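Local coordinates for protein sucrose 6(F)-phosphate phosphorylase (Thermoanaerobacterium thermosaccharolyticum DSM 571, PDB 6S9V) that belongs to the alpha-amylase family of carbohydrate-active enzymes and is built around a closed eight-stranded parallel beta/alpha barrel, at residues D129-D134 / K166-F171. Residues are numbered along the deposited sequence; the frame is centred on the assembly and turned at random.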
ATOM      1  N   ASP A 129       5.406  23.538 -21.076  1.00 37.13           N
ATOM      2  CA  ASP A 129       4.621  24.680 -21.535  1.00 37.11           C
ATOM      3  C   ASP A 129       3.218  24.696 -20.937  1.00 37.20           C
ATOM      4  O   ASP A 129       2.545  25.729 -20.995  1.00 38.41           O
ATOM      5  CB  ASP A 129       4.538  24.701 -23.062  1.00 37.80           C
ATOM      6  CG  ASP A 129       3.922  23.444 -23.639  1.00 44.73           C
ATOM      7  OD1 ASP A 129       3.676  22.482 -22.882  1.00 47.41           O
ATOM      8  OD2 ASP A 129       3.672  23.427 -24.864  1.00 49.95           O
ATOM      9  N   LYS A 130       2.750  23.573 -20.390  1.00 35.18           N
ATOM     10  CA  LYS A 130       1.472  23.545 -19.691  1.00 35.03           C
ATOM     11  C   LYS A 130       1.543  24.178 -18.307  1.00 38.13           C
ATOM     12  O   LYS A 130       0.492  24.472 -17.724  1.00 39.76           O
ATOM     13  CB  LYS A 130       0.961  22.105 -19.574  1.00 30.96           C
ATOM     14  CG  LYS A 130       0.589  21.466 -20.912  1.00 30.63           C
ATOM     15  CD  LYS A 130       0.140  20.020 -20.735  1.00 30.41           C
ATOM     16  CE  LYS A 130      -0.469  19.445 -22.007  1.00 29.79           C
ATOM     17  NZ  LYS A 130      -0.882  18.003 -21.850  1.00 28.57           N
ATOM     18  N   LEU A 131       2.746  24.405 -17.776  1.00 37.53           N
ATOM     19  CA  LEU A 131       2.928  25.012 -16.462  1.00 36.79           C
ATOM     20  C   LEU A 131       3.517  26.411 -16.525  1.00 35.29           C
ATOM     21  O   LEU A 131       3.237  27.224 -15.645  1.00 37.64           O
ATOM     22  CB  LEU A 131       3.830  24.128 -15.597  1.00 40.48           C
ATOM     23  CG  LEU A 131       3.219  22.762 -15.267  1.00 43.32           C
ATOM     24  CD1 LEU A 131       4.273  21.828 -14.684  1.00 43.69           C
ATOM     25  CD2 LEU A 131       2.033  22.908 -14.319  1.00 44.76           C
ATOM     26  N   TRP A 132       4.342  26.698 -17.530  1.00 35.44           N
ATOM     27  CA  TRP A 132       4.992  27.992 -17.691  1.00 41.00           C
ATOM     28  C   TRP A 132       4.792  28.416 -19.138  1.00 47.01           C
ATOM     29  O   TRP A 132       4.877  27.587 -20.049  1.00 45.07           O
ATOM     30  CB  TRP A 132       6.475  27.919 -17.332  1.00 41.65           C
ATOM     31  CG  TRP A 132       6.712  27.690 -15.869  1.00 40.28           C
ATOM     32  CD1 TRP A 132       6.484  28.573 -14.850  1.00 39.79           C
ATOM     33  CD2 TRP A 132       7.192  26.486 -15.256  1.00 39.42           C
ATOM     34  NE1 TRP A 132       6.808  27.998 -13.645  1.00 40.89           N
ATOM     35  CE2 TRP A 132       7.245  26.717 -13.867  1.00 39.23           C
ATOM     36  CE3 TRP A 132       7.591  25.240 -15.749  1.00 39.30           C
ATOM     37  CZ2 TRP A 132       7.679  25.750 -12.968  1.00 37.82           C
ATOM     38  CZ3 TRP A 132       8.018  24.281 -14.857  1.00 38.39           C
ATOM     39  CH2 TRP A 132       8.059  24.540 -13.480  1.00 37.60           C
ATOM     40  N   LYS A 133       4.550  29.714 -19.349  1.00 56.20           N
ATOM     41  CA  LYS A 133       4.239  30.206 -20.687  1.00 64.27           C
ATOM     42  C   LYS A 133       5.255  29.742 -21.724  1.00 56.93           C
ATOM     43  O   LYS A 133       4.880  29.314 -22.822  1.00 54.23           O
ATOM     44  CB  LYS A 133       4.154  31.736 -20.694  1.00 79.15           C
ATOM     45  CG  LYS A 133       3.906  32.305 -22.092  1.00 88.68           C
ATOM     46  CD  LYS A 133       3.810  33.821 -22.110  1.00 94.65           C
ATOM     47  CE  LYS A 133       3.341  34.316 -23.476  1.00 97.20           C
ATOM     48  NZ  LYS A 133       4.316  34.054 -24.567  1.00 97.72           N
ATOM     49  N   ASP A 134       6.544  29.826 -21.402  1.00 54.67           N
ATOM     50  CA  ASP A 134       7.601  29.502 -22.350  1.00 55.95           C
ATOM     51  C   ASP A 134       8.234  28.136 -22.116  1.00 53.05           C
ATOM     52  O   ASP A 134       9.282  27.847 -22.702  1.00 54.82           O
ATOM     53  CB  ASP A 134       8.681  30.586 -22.303  1.00 61.34           C
ATOM     54  CG  ASP A 134       9.149  30.881 -20.890  1.00 63.07           C
ATOM     55  OD1 ASP A 134       8.666  30.212 -19.949  1.00 60.86           O
ATOM     56  OD2 ASP A 134       9.997  31.782 -20.722  1.00 64.93           O
ATOM     57  N   LYS A 166      11.445  19.074 -22.311  1.00 33.39           N
ATOM     58  CA  LYS A 166      11.275  18.681 -20.922  1.00 32.31           C
ATOM     59  C   LYS A 166       9.831  18.281 -20.679  1.00 30.80           C
ATOM     60  O   LYS A 166       8.906  18.929 -21.175  1.00 32.88           O
ATOM     61  CB  LYS A 166      11.660  19.829 -19.987  1.00 35.39           C
ATOM     62  CG  LYS A 166      13.136  20.160 -20.001  1.00 38.72           C
ATOM     63  CD  LYS A 166      13.457  21.279 -19.023  1.00 42.11           C
ATOM     64  CE  LYS A 166      14.955  21.400 -18.801  1.00 43.34           C
ATOM     65  NZ  LYS A 166      15.613  22.141 -19.896  1.00 44.04           N
ATOM     66  N   VAL A 167       9.647  17.182 -19.947  1.00 27.64           N
ATOM     67  CA  VAL A 167       8.331  16.739 -19.513  1.00 25.88           C
ATOM     68  C   VAL A 167       8.406  16.430 -18.025  1.00 24.42           C
ATOM     69  O   VAL A 167       9.463  16.073 -17.492  1.00 24.22           O
ATOM     70  CB  VAL A 167       7.810  15.507 -20.290  1.00 28.62           C
ATOM     71  CG1 VAL A 167       7.705  15.821 -21.771  1.00 31.03           C
ATOM     72  CG2 VAL A 167       8.702  14.309 -20.046  1.00 30.98           C
ATOM     73  N   TRP A 168       7.271  16.563 -17.354  1.00 24.31           N
ATOM     74  CA  TRP A 168       7.220  16.353 -15.916  1.00 24.50           C
ATOM     75  C   TRP A 168       7.448  14.884 -15.579  1.00 23.44           C
ATOM     76  O   TRP A 168       6.849  13.986 -16.184  1.00 24.09           O
ATOM     77  CB  TRP A 168       5.873  16.834 -15.378  1.00 26.15           C
ATOM     78  CG  TRP A 168       5.930  17.354 -13.983  1.00 27.78           C
ATOM     79  CD1 TRP A 168       5.561  16.707 -12.839  1.00 27.65           C
ATOM     80  CD2 TRP A 168       6.429  18.633 -13.580  1.00 30.69           C
ATOM     81  NE1 TRP A 168       5.778  17.517 -11.746  1.00 28.75           N
ATOM     82  CE2 TRP A 168       6.315  18.703 -12.178  1.00 30.90           C
ATOM     83  CE3 TRP A 168       6.957  19.727 -14.272  1.00 35.78           C
ATOM     84  CZ2 TRP A 168       6.703  19.830 -11.453  1.00 34.53           C
ATOM     85  CZ3 TRP A 168       7.344  20.847 -13.550  1.00 40.56           C
ATOM     86  CH2 TRP A 168       7.215  20.886 -12.154  1.00 38.87           C
ATOM     87  N   THR A 169       8.321  14.645 -14.597  1.00 21.89           N
ATOM     88  CA  THR A 169       8.602  13.297 -14.099  1.00 21.77           C
ATOM     89  C   THR A 169       8.775  13.438 -12.588  1.00 21.93           C
ATOM     90  O   THR A 169       9.853  13.814 -12.119  1.00 22.60           O
ATOM     91  CB  THR A 169       9.835  12.681 -14.759  1.00 22.96           C
ATOM     92  OG1 THR A 169      10.998  13.481 -14.499  1.00 23.67           O
ATOM     93  CG2 THR A 169       9.629  12.583 -16.269  1.00 22.75           C
ATOM     94  N   THR A 170       7.701  13.163 -11.841  1.00 21.08           N
ATOM     95  CA  THR A 170       7.740  13.289 -10.387  1.00 21.97           C
ATOM     96  C   THR A 170       8.724  12.306  -9.770  1.00 21.22           C
ATOM     97  O   THR A 170       9.430  12.644  -8.815  1.00 21.50           O
ATOM     98  CB  THR A 170       6.340  13.061  -9.806  1.00 24.09           C
ATOM     99  OG1 THR A 170       5.465  14.112 -10.223  1.00 23.80           O
ATOM    100  CG2 THR A 170       6.379  13.005  -8.286  1.00 27.28           C
ATOM    101  N   PHE A 171       8.762  11.080 -10.284  1.00 22.01           N
ATOM    102  CA  PHE A 171       9.579  10.006  -9.745  1.00 24.77           C
ATOM    103  C   PHE A 171      10.605   9.550 -10.774  1.00 24.67           C
ATOM    104  O   PHE A 171      10.453   9.768 -11.977  1.00 24.57           O
ATOM    105  CB  PHE A 171       8.717   8.803  -9.343  1.00 24.79           C
ATOM    106  CG  PHE A 171       7.646   9.127  -8.359  1.00 23.37           C
ATOM    107  CD1 PHE A 171       7.949   9.247  -7.020  1.00 22.42           C
ATOM    108  CD2 PHE A 171       6.332   9.317  -8.773  1.00 23.93           C
ATOM    109  CE1 PHE A 171       6.965   9.529  -6.098  1.00 25.31           C
ATOM    110  CE2 PHE A 171       5.344   9.614  -7.855  1.00 24.52           C
ATOM    111  CZ  PHE A 171       5.664   9.731  -6.517  1.00 25.25           C
TER
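Leu131 and Trp132 meet Trp168 in a small apolar cluster within the excursion between barrel strand 92-97 and helix 187-202, the place where alpha-amylase relatives carry their protruding domain B. It joins the loop after the 3-10 segment that ends at Lys130 to the end of a strand of a two-stranded antiparallel sheet, and side chains alone make the contact.

Leucine suits its place against the two indoles because its forked end offers a slim methyl to a flat ring. CD1 of Leu131 lies over one face of the Trp168 indole, displaced toward the rim, 3.4 Å from Trp168 CZ3. Measured to the centroid of the six-membered ring, CD1 stands 3.8 Å away and 28° off the normal, a CH-pi contact.

Trp132 reaches the same ring from another direction. Its CZ3 meets the edge of Trp168 near the ring plane, 3.7 Å from Trp168 CZ3, while Trp132 CH2 lies 3.8 Å from that same atom. The six-membered centroids are 6.0 Å apart with planes at 43°, so the indoles touch rim to rim and do not stack. The chi1 of Trp168, -149°, is some way from a staggered value, and together with chi2 it brings the benzo edge to this meeting. Leu131 also links the two rings, since its CB sits over a face of Trp132.

Tryptophan suits the buried site at 132 because it joins a broad apolar rim to one polar group: NE1 hydrogen-bonds Asp141 OD2 on helix 139-142. Ile142 of that helix touches both indoles. Backbone hydrogen bonds join Trp168 to Ile126 and Asp181, tying strand 164-168 to the chain just before 129-134 and to strand 179-181.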